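Local coordinates for protein zinc chaperone AztD (Citrobacter koseri, PDB 6CMK) that acts as a periplasmic zinc chaperone that hands one zinc ion directly to the solute-binding protein AztC of the AztABCD transport system, at residues Ser71-Ile82 with Gly125-Gln136; Leu227-Leu235 with Val244-Lys252. All blocks are in the same frame, centred on the assembly; numbering follows the deposited sequence. Where two conformers were deposited one is given.

Interaction 1: residues Ser71-Ile82 with Gly125-Gln136; sequences SRSESGATIFAI and GHFVERQGKIAQ
Phe80 and Phe127 form the apolar half of this contact between two adjacent sheets of the beta propeller. Their ring centroids are 4.7 Å apart and the planes make 32°, an oblique pairing. CE2 of Phe127 lies over one face of the Phe80 ring, while Phe80 CB sits over a face of Phe127 as a CH-pi contact. With chi1 at 170°, the Phe127 ring swings away from its own backbone N and across to the 71-82 hairpin. Ser71 CB packs against the same ring, 3.4 Å from Phe127 CD1. Ile82 CD1 touches Phe127 CB, and Ile134 CD1 approaches Phe80 CZ at 3.6 Å. Gln136 OE1 lies against Ile82 CG1 and has no polar partner in the model.

The polar half uses two glutamates, each taking a backbone N-H of the other segment. Glu74 N donates to Glu129 OE1 at 2.7 Å, from above the carboxylate plane. Gln131 N donates to Glu74 OE1 at 2.8 Å, again from above the plane. Glu129 bends at chi2, and its OE2 also accepts from Gly132 N inside the type I' turn 130-133. The carboxylate therefore ties its own turn to the facing loop.

Waters fill in between. One joins Ser71 OG to Phe127 O. Another donates to Glu129 OE2 and accepts from Ser75 N.

The strands 78-82 and 125-130 run nearly antiparallel (168°) but 8.9 Å apart, so side chains and water, not a backbone ladder, join the sheets. The CB of His126 is directed away from the other segment, and its NE2 binds zinc, together with His169 and His216. Strand 88-100 continues the sheet beside strand 78-83, helix 149-153 meets Ala77 and Thr78, and strand 172-174 packs on Val128 and Ala135.

Interaction 2: residues Leu227-Leu235 with Val244-Lys252; sequences LSCETGLLL and VIRHLPYAK. With EDO (1,2-ethanediol), chain K.
Leu233 and Leu248 pair within an antiparallel beta hairpin, the third and fourth strands of a four-stranded propeller sheet, with 244-249 at its edge. Leu248 N donates to Leu233 O at 2.7 Å, and the return bond runs from Leu233 N to Leu248 O. Leu235 and Arg246 form the next hydrogen-bonded pair. Between them, Leu234 and His247 make a non-hydrogen-bonded pair.

Side chains fill each face differently. On the face of Leu235 and Arg246, Leu235 CD1 is the bump. It sits over a face of the Arg246 guanidinium, 3.4 Å from NH2, and also touches Leu248 CD2. The arginine reaches this spot with an extended chain from CG to NE. On the other face, Leu234 CD2 meets the edge of the His247 ring in its plane, and Leu234 CB packs on Ile245 CG2. His247 CG stands anti to the backbone N (chi1 -179°), and NE2 reaches Thr231 OG1 at 2.9 Å in a hydrogen bond.

Gly232 forms a hollow in the strand. Its lack of a side chain leaves room for Leu248 O, Pro249 CA and His247 NE2. The Tyr250 ring lies with its face over Gly232 CA, a CH-pi contact 3.6 Å from CA to the ring centroid. Phe291 and Ile281 of the next sheet pack on Tyr250. The bend at 229-232 is further tied down by the disulfide from Cys229 to Cys212. Tyr250 N donates to Thr231 O, and the ring's far end closes the fit: Tyr250 OH donates to Cys229 O at 2.6 Å, almost in line with the carbonyl bond.

Overall arrangement
The two contacts lie in different sheets of the propeller, with centres about 24 Å apart and nearest atoms about 7 Å apart. Interaction 1 is near the centre of the chain, about 9 Å from it centre to centre, and joins two sheets. Interaction 2 lies about 19 Å out and is local, within one hairpin. Their chemistry follows: buried aromatic packing and glutamate-to-amide bonds in the first, strand pairing at a sheet edge in the second, where four of the touching residues are exposed and none are in interaction 1. Both approach the first high-affinity zinc site. Interaction 1 holds the ligand His126, and Ser228 of interaction 2 bonds to the backbone of the ligand His216.

Interaction 1: residues Ser71-Ile82 with Gly125-Gln136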
loop_
_atom_site.group_PDB
_atom_site.type_symbol
_atom_site.label_atom_id
_atom_site.label_comp_id
_atom_site.label_asym_id
_atom_site.label_seq_id
_atom_site.Cartn_x
_atom_site.Cartn_y
_atom_site.Cartn_z
ATOM N N SER B 71 5.770 17.582 8.315
ATOM C CA SER B 71 5.748 16.560 7.283
ATOM C C SER B 71 5.396 15.223 7.917
ATOM O O SER B 71 5.802 14.927 9.045
ATOM C CB SER B 71 7.099 16.432 6.562
ATOM O OG SER B 71 7.413 17.586 5.808
ATOM N N ARG B 72 4.657 14.406 7.174
ATOM C CA ARG B 72 4.353 13.049 7.597
ATOM C C ARG B 72 5.156 12.058 6.772
ATOM O O ARG B 72 5.538 12.330 5.635
ATOM C CB ARG B 72 2.860 12.722 7.452
ATOM C CG ARG B 72 2.312 12.848 6.037
ATOM C CD ARG B 72 0.993 12.096 5.871
ATOM N NE ARG B 72 1.193 10.647 5.772
ATOM C CZ ARG B 72 0.198 9.765 5.706
ATOM N NH1 ARG B 72 -1.064 10.172 5.739
ATOM N NH2 ARG B 72 0.459 8.471 5.597
ATOM N N SER B 73 5.387 10.891 7.363
ATOM C CA SER B 73 5.964 9.778 6.630
ATOM C C SER B 73 4.897 9.114 5.771
ATOM O O SER B 73 3.696 9.269 6.003
ATOM C CB SER B 73 6.549 8.743 7.581
ATOM O OG SER B 73 5.506 8.097 8.288
ATOM N N GLU B 74 5.353 8.361 4.775
ATOM C CA GLU B 74 4.417 7.596 3.951
ATOM C C GLU B 74 3.612 6.610 4.790
ATOM O O GLU B 74 2.398 6.463 4.589
ATOM C CB GLU B 74 5.173 6.872 2.837
ATOM C CG GLU B 74 5.716 7.806 1.777
ATOM C CD GLU B 74 6.262 7.102 0.559
ATOM O OE1 GLU B 74 6.795 5.973 0.689
ATOM O OE2 GLU B 74 6.156 7.695 -0.540
ATOM N N SER B 75 4.266 5.914 5.726
ATOM C CA SER B 75 3.557 4.974 6.585
ATOM C C SER B 75 2.560 5.673 7.488
ATOM O O SER B 75 1.652 5.015 8.008
ATOM C CB SER B 75 4.536 4.193 7.463
ATOM O OG SER B 75 4.998 4.991 8.543
ATOM N N GLY B 76 2.747 6.977 7.721
ATOM C CA GLY B 76 1.972 7.734 8.677
ATOM C C GLY B 76 2.342 7.515 10.127
ATOM O O GLY B 76 1.677 8.074 11.007
ATOM N N ALA B 77 3.374 6.724 10.416
ATOM C CA ALA B 77 3.699 6.441 11.803
ATOM C C ALA B 77 4.499 7.564 12.451
ATOM O O ALA B 77 4.534 7.645 13.682
ATOM C CB ALA B 77 4.472 5.124 11.916
ATOM N N THR B 78 5.133 8.436 11.664
ATOM C CA THR B 78 5.930 9.522 12.221
ATOM C C THR B 78 5.565 10.840 11.565
ATOM O O THR B 78 5.224 10.887 10.379
ATOM C CB THR B 78 7.432 9.265 12.056
ATOM O OG1 THR B 78 7.757 9.119 10.673
ATOM C CG2 THR B 78 7.840 8.014 12.816
ATOM N N ILE B 79 5.609 11.893 12.385
ATOM C CA ILE B 79 5.436 13.284 11.999
ATOM C C ILE B 79 6.739 13.989 12.334
ATOM O O ILE B 79 7.260 13.827 13.440
ATOM C CB ILE B 79 4.281 13.957 12.770
ATOM C CG1 ILE B 79 2.985 13.152 12.678
ATOM C CG2 ILE B 79 4.092 15.397 12.309
ATOM C CD1 ILE B 79 2.465 13.012 11.298
ATOM N N PHE B 80 7.264 14.760 11.396
ATOM C CA PHE B 80 8.477 15.532 11.629
ATOM C C PHE B 80 8.143 17.015 11.654
ATOM O O PHE B 80 7.363 17.503 10.834
ATOM C CB PHE B 80 9.532 15.212 10.570
ATOM C CG PHE B 80 10.084 13.819 10.701
ATOM C CD1 PHE B 80 9.396 12.743 10.186
ATOM C CD2 PHE B 80 11.269 13.587 11.372
ATOM C CE1 PHE B 80 9.894 11.452 10.321
ATOM C CE2 PHE B 80 11.770 12.303 11.512
ATOM C CZ PHE B 80 11.076 11.236 10.982
ATOM N N ALA B 81 8.720 17.711 12.628
ATOM C CA ALA B 81 8.444 19.121 12.880
ATOM C C ALA B 81 9.749 19.880 12.653
ATOM O O ALA B 81 10.643 19.876 13.509
ATOM C CB ALA B 81 7.897 19.323 14.291
ATOM N N ILE B 82 9.856 20.506 11.487
ATOM C CA ILE B 82 11.070 21.187 11.064
ATOM C C ILE B 82 11.003 22.618 11.582
ATOM O O ILE B 82 10.072 23.365 11.252
ATOM C CB ILE B 82 11.222 21.151 9.533
ATOM C CG1 ILE B 82 11.512 19.734 9.019
ATOM C CG2 ILE B 82 12.373 22.051 9.094
ATOM C CD1 ILE B 82 10.333 18.765 8.981
ATOM N N GLY B 125 15.801 22.721 6.414
ATOM C CA GLY B 125 14.918 23.086 5.332
ATOM C C GLY B 125 14.108 21.905 4.853
ATOM O O GLY B 125 13.358 21.318 5.633
ATOM N N HIS B 126 14.283 21.518 3.589
ATOM C CA HIS B 126 13.391 20.542 2.975
ATOM C C HIS B 126 13.571 19.150 3.562
ATOM O O HIS B 126 14.686 18.673 3.776
ATOM C CB HIS B 126 13.602 20.506 1.465
ATOM C CG HIS B 126 12.968 21.661 0.756
ATOM N ND1 HIS B 126 11.871 21.517 -0.065
ATOM C CD2 HIS B 126 13.255 22.984 0.774
ATOM C CE1 HIS B 126 11.520 22.700 -0.535
ATOM N NE2 HIS B 126 12.343 23.607 -0.041
ATOM N N PHE B 127 12.441 18.512 3.822
ATOM C CA PHE B 127 12.366 17.158 4.344
ATOM C C PHE B 127 11.767 16.277 3.260
ATOM O O PHE B 127 10.763 16.648 2.645
ATOM C CB PHE B 127 11.502 17.134 5.608
ATOM C CG PHE B 127 11.154 15.761 6.097
ATOM C CD1 PHE B 127 10.073 15.069 5.569
ATOM C CD2 PHE B 127 11.877 15.177 7.127
ATOM C CE1 PHE B 127 9.754 13.812 6.035
ATOM C CE2 PHE B 127 11.546 13.919 7.598
ATOM C CZ PHE B 127 10.486 13.242 7.054
ATOM N N VAL B 128 12.394 15.131 3.003
ATOM C CA VAL B 128 11.859 14.144 2.069
ATOM C C VAL B 128 11.940 12.776 2.721
ATOM O O VAL B 128 13.013 12.359 3.172
ATOM C CB VAL B 128 12.612 14.122 0.725
ATOM C CG1 VAL B 128 11.998 13.056 -0.187
ATOM C CG2 VAL B 128 12.576 15.468 0.039
ATOM N N GLU B 129 10.815 12.069 2.749
ATOM C CA GLU B 129 10.781 10.686 3.200
ATOM C C GLU B 129 10.097 9.837 2.141
ATOM O O GLU B 129 9.129 10.273 1.507
ATOM C CB GLU B 129 10.062 10.557 4.542
ATOM C CG GLU B 129 10.022 9.146 5.110
ATOM C CD GLU B 129 8.858 8.325 4.586
ATOM O OE1 GLU B 129 7.866 8.924 4.113
ATOM O OE2 GLU B 129 8.926 7.081 4.685
ATOM N N ARG B 130 10.629 8.639 1.918
ATOM C CA ARG B 130 9.956 7.687 1.045
ATOM C C ARG B 130 10.382 6.282 1.430
ATOM O O ARG B 130 11.566 6.021 1.644
ATOM C CB ARG B 130 10.254 7.959 -0.438
ATOM C CG ARG B 130 11.723 8.200 -0.777
ATOM C CD ARG B 130 11.894 8.587 -2.250
ATOM N NE ARG B 130 11.377 7.552 -3.144
ATOM C CZ ARG B 130 12.010 6.418 -3.441
ATOM N NH1 ARG B 130 13.191 6.167 -2.927
ATOM N NH2 ARG B 130 11.452 5.533 -4.248
ATOM N N GLN B 131 9.399 5.384 1.544
ATOM C CA GLN B 131 9.658 3.971 1.846
ATOM C C GLN B 131 10.433 3.791 3.152
ATOM O O GLN B 131 11.138 2.792 3.340
ATOM C CB GLN B 131 10.387 3.300 0.686
ATOM C CG GLN B 131 9.662 3.477 -0.631
ATOM C CD GLN B 131 10.402 2.869 -1.794
ATOM O OE1 GLN B 131 11.638 2.877 -1.849
ATOM N NE2 GLN B 131 9.649 2.346 -2.743
ATOM N N GLY B 132 10.271 4.730 4.078
ATOM C CA GLY B 132 10.964 4.693 5.342
ATOM C C GLY B 132 12.312 5.372 5.323
ATOM O O GLY B 132 12.896 5.583 6.394
ATOM N N LYS B 133 12.835 5.695 4.145
ATOM C CA LYS B 133 14.101 6.414 4.045
ATOM C C LYS B 133 13.837 7.901 4.206
ATOM O O LYS B 133 12.898 8.435 3.611
ATOM C CB LYS B 133 14.764 6.156 2.695
ATOM C CG LYS B 133 15.038 4.684 2.381
ATOM C CD LYS B 133 15.668 4.540 1.007
ATOM C CE LYS B 133 14.608 4.491 -0.100
ATOM N NZ LYS B 133 13.988 3.132 -0.184
ATOM N N ILE B 134 14.683 8.579 4.990
ATOM C CA ILE B 134 14.478 9.987 5.343
ATOM C C ILE B 134 15.708 10.777 4.928
ATOM O O ILE B 134 16.834 10.364 5.207
ATOM C CB ILE B 134 14.232 10.169 6.860
ATOM C CG1 ILE B 134 12.931 9.500 7.307
ATOM C CG2 ILE B 134 14.243 11.653 7.260
ATOM C CD1 ILE B 134 12.952 9.114 8.769
ATOM N N ALA B 135 15.498 11.933 4.302
ATOM C CA ALA B 135 16.580 12.874 4.037
ATOM C C ALA B 135 16.149 14.237 4.538
ATOM O O ALA B 135 15.155 14.781 4.056
ATOM C CB ALA B 135 16.924 12.946 2.545
ATOM N N GLN B 136 16.895 14.787 5.498
ATOM C CA GLN B 136 16.640 16.118 6.031
ATOM C C GLN B 136 17.738 17.057 5.544
ATOM O O GLN B 136 18.926 16.804 5.783
ATOM C CB GLN B 136 16.574 16.092 7.561
ATOM C CG GLN B 136 16.414 17.467 8.204
ATOM C CD GLN B 136 15.076 18.082 7.856
ATOM O OE1 GLN B 136 14.028 17.496 8.132
ATOM N NE2 GLN B 136 15.099 19.253 7.243
HETATM O O HOH W 1 8.256 16.949 3.155
HETATM O O HOH W 2 6.687 11.353 3.344
HETATM O O HOH W 3 7.151 5.496 5.804
#

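Interaction 2: residues Leu227-Leu235 with Val244-Lys252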
loop_
_atom_site.group_PDB
_atom_site.type_symbol
_atom_site.label_atom_id
_atom_site.label_comp_id
_atom_site.label_asym_id
_atom_site.label_seq_id
_atom_site.Cartn_x
_atom_site.Cartn_y
_atom_site.Cartn_z
ATOM N N LEU B 227 11.664 17.096 -9.254
ATOM C CA LEU B 227 12.283 18.353 -8.853
ATOM C C LEU B 227 12.029 19.350 -9.974
ATOM O O LEU B 227 12.257 19.036 -11.145
ATOM C CB LEU B 227 13.794 18.192 -8.613
ATOM C CG LEU B 227 14.259 17.065 -7.678
ATOM C CD1 LEU B 227 15.780 16.985 -7.676
ATOM C CD2 LEU B 227 13.734 17.267 -6.270
ATOM N N SER B 228 11.562 20.540 -9.629
ATOM C CA SER B 228 11.211 21.528 -10.639
ATOM C C SER B 228 12.280 22.608 -10.741
ATOM O O SER B 228 12.951 22.943 -9.763
ATOM C CB SER B 228 9.858 22.166 -10.324
ATOM O OG SER B 228 9.792 22.585 -8.980
ATOM N N CYS B 229 12.431 23.148 -11.945
ATOM C CA CYS B 229 13.382 24.224 -12.177
ATOM C C CYS B 229 12.860 25.094 -13.320
ATOM O O CYS B 229 11.696 24.994 -13.719
ATOM C CB CYS B 229 14.772 23.644 -12.455
ATOM S SG CYS B 229 14.983 23.072 -14.123
ATOM N N GLU B 230 13.730 25.963 -13.845
ATOM C CA GLU B 230 13.301 26.927 -14.858
ATOM C C GLU B 230 13.020 26.286 -16.216
ATOM O O GLU B 230 12.261 26.857 -17.004
ATOM C CB GLU B 230 14.359 28.028 -14.998
ATOM C CG GLU B 230 14.589 28.792 -13.702
ATOM C CD GLU B 230 15.779 29.744 -13.754
ATOM O OE1 GLU B 230 16.556 29.705 -14.733
ATOM O OE2 GLU B 230 15.933 30.534 -12.802
ATOM N N THR B 231 13.593 25.117 -16.512
ATOM C CA THR B 231 13.415 24.495 -17.822
ATOM C C THR B 231 12.400 23.356 -17.839
ATOM O O THR B 231 11.966 22.960 -18.924
ATOM C CB THR B 231 14.749 23.951 -18.347
ATOM O OG1 THR B 231 15.276 22.976 -17.436
ATOM C CG2 THR B 231 15.752 25.077 -18.531
ATOM N N GLY B 232 12.015 22.826 -16.691
ATOM C CA GLY B 232 11.165 21.646 -16.675
ATOM C C GLY B 232 11.241 20.959 -15.323
ATOM O O GLY B 232 11.531 21.592 -14.306
ATOM N N LEU B 233 10.967 19.657 -15.338
ATOM C CA LEU B 233 11.068 18.824 -14.152
ATOM C C LEU B 233 12.139 17.768 -14.364
ATOM O O LEU B 233 12.270 17.216 -15.460
ATOM C CB LEU B 233 9.739 18.112 -13.830
ATOM C CG LEU B 233 8.452 18.940 -13.836
ATOM C CD1 LEU B 233 7.258 18.094 -13.392
ATOM C CD2 LEU B 233 8.571 20.172 -12.961
ATOM N N LEU B 234 12.900 17.498 -13.313
ATOM C CA LEU B 234 13.723 16.303 -13.247
ATOM C C LEU B 234 12.850 15.218 -12.644
ATOM O O LEU B 234 12.178 15.453 -11.636
ATOM C CB LEU B 234 14.966 16.519 -12.391
ATOM C CG LEU B 234 15.959 17.580 -12.846
ATOM C CD1 LEU B 234 17.115 17.614 -11.875
ATOM C CD2 LEU B 234 16.467 17.327 -14.256
ATOM N N LEU B 235 12.830 14.050 -13.277
ATOM C CA LEU B 235 12.021 12.929 -12.831
ATOM C C LEU B 235 12.966 11.802 -12.463
ATOM O O LEU B 235 13.840 11.451 -13.257
ATOM C CB LEU B 235 11.044 12.481 -13.919
ATOM C CG LEU B 235 10.004 13.533 -14.311
ATOM C CD1 LEU B 235 9.119 13.045 -15.433
ATOM C CD2 LEU B 235 9.158 13.931 -13.111
ATOM N N VAL B 244 17.881 6.861 -11.585
ATOM C CA VAL B 244 17.982 7.415 -12.929
ATOM C C VAL B 244 17.209 8.728 -12.975
ATOM O O VAL B 244 16.027 8.773 -12.615
ATOM C CB VAL B 244 17.450 6.434 -13.988
ATOM C CG1 VAL B 244 17.506 7.064 -15.378
ATOM C CG2 VAL B 244 18.247 5.137 -13.953
ATOM N N ILE B 245 17.874 9.781 -13.447
ATOM C CA ILE B 245 17.288 11.113 -13.574
ATOM C C ILE B 245 17.020 11.380 -15.050
ATOM O O ILE B 245 17.924 11.251 -15.884
ATOM C CB ILE B 245 18.219 12.201 -13.005
ATOM C CG1 ILE B 245 18.571 11.938 -11.540
ATOM C CG2 ILE B 245 17.585 13.585 -13.163
ATOM C CD1 ILE B 245 19.693 12.838 -11.027
ATOM N N ARG B 246 15.798 11.784 -15.371
ATOM C CA ARG B 246 15.504 12.279 -16.703
ATOM C C ARG B 246 14.886 13.667 -16.593
ATOM O O ARG B 246 14.313 14.034 -15.568
ATOM C CB ARG B 246 14.578 11.329 -17.474
ATOM C CG ARG B 246 13.152 11.220 -16.964
ATOM C CD ARG B 246 12.311 10.426 -17.959
ATOM N NE ARG B 246 10.903 10.314 -17.576
ATOM C CZ ARG B 246 9.882 10.881 -18.221
ATOM N NH1 ARG B 246 10.078 11.623 -19.305
ATOM N NH2 ARG B 246 8.645 10.697 -17.778
ATOM N N HIS B 247 15.023 14.442 -17.659
ATOM C CA HIS B 247 14.506 15.804 -17.696
ATOM C C HIS B 247 13.271 15.845 -18.576
ATOM O O HIS B 247 13.300 15.368 -19.715
ATOM C CB HIS B 247 15.554 16.787 -18.219
ATOM C CG HIS B 247 15.078 18.208 -18.259
ATOM N ND1 HIS B 247 14.701 18.835 -19.427
ATOM C CD2 HIS B 247 14.919 19.122 -17.273
ATOM C CE1 HIS B 247 14.333 20.077 -19.159
ATOM N NE2 HIS B 247 14.456 20.276 -17.859
ATOM N N LEU B 248 12.189 16.403 -18.039
ATOM C CA LEU B 248 10.966 16.630 -18.792
ATOM C C LEU B 248 10.777 18.135 -18.965
ATOM O O LEU B 248 10.399 18.820 -18.002
ATOM C CB LEU B 248 9.768 16.012 -18.071
ATOM C CG LEU B 248 8.393 16.274 -18.692
ATOM C CD1 LEU B 248 8.324 15.701 -20.099
ATOM C CD2 LEU B 248 7.310 15.685 -17.797
ATOM N N PRO B 249 11.041 18.701 -20.135
ATOM C CA PRO B 249 10.871 20.151 -20.291
ATOM C C PRO B 249 9.406 20.543 -20.274
ATOM O O PRO B 249 8.530 19.768 -20.663
ATOM C CB PRO B 249 11.512 20.450 -21.651
ATOM C CG PRO B 249 11.517 19.164 -22.378
ATOM C CD PRO B 249 11.551 18.062 -21.360
ATOM N N TYR B 250 9.143 21.764 -19.801
ATOM C CA TYR B 250 7.790 22.295 -19.865
ATOM C C TYR B 250 7.283 22.230 -21.298
ATOM O O TYR B 250 7.993 22.592 -22.240
ATOM C CB TYR B 250 7.742 23.742 -19.368
ATOM C CG TYR B 250 8.129 23.886 -17.916
ATOM C CD1 TYR B 250 7.364 23.305 -16.919
ATOM C CD2 TYR B 250 9.260 24.590 -17.544
ATOM C CE1 TYR B 250 7.712 23.419 -15.589
ATOM C CE2 TYR B 250 9.616 24.714 -16.216
ATOM C CZ TYR B 250 8.843 24.126 -15.239
ATOM O OH TYR B 250 9.194 24.239 -13.908
ATOM N N ALA B 251 6.044 21.767 -21.450
ATOM C CA ALA B 251 5.403 21.712 -22.755
ATOM C C ALA B 251 5.473 23.063 -23.450
ATOM O O ALA B 251 5.341 24.117 -22.820
ATOM C CB ALA B 251 3.945 21.274 -22.605
ATOM N N LYS B 252 5.679 23.021 -24.768
ATOM C CA LYS B 252 5.763 24.229 -25.573
ATOM C C LYS B 252 4.410 24.903 -25.727
ATOM O O LYS B 252 4.351 26.066 -26.139
ATOM C CB LYS B 252 6.342 23.880 -26.943
ATOM C CG LYS B 252 7.724 23.247 -26.871
ATOM C CD LYS B 252 8.770 24.244 -26.419
ATOM C CE LYS B 252 9.182 25.127 -27.569
ATOM N NZ LYS B 252 9.809 26.393 -27.102
HETATM C C1 EDO K . 8.057 26.967 -22.885
HETATM O O1 EDO K . 7.175 25.958 -22.382
HETATM C C2 EDO K . 9.340 26.975 -22.061
HETATM O O2 EDO K . 9.595 28.303 -21.590
#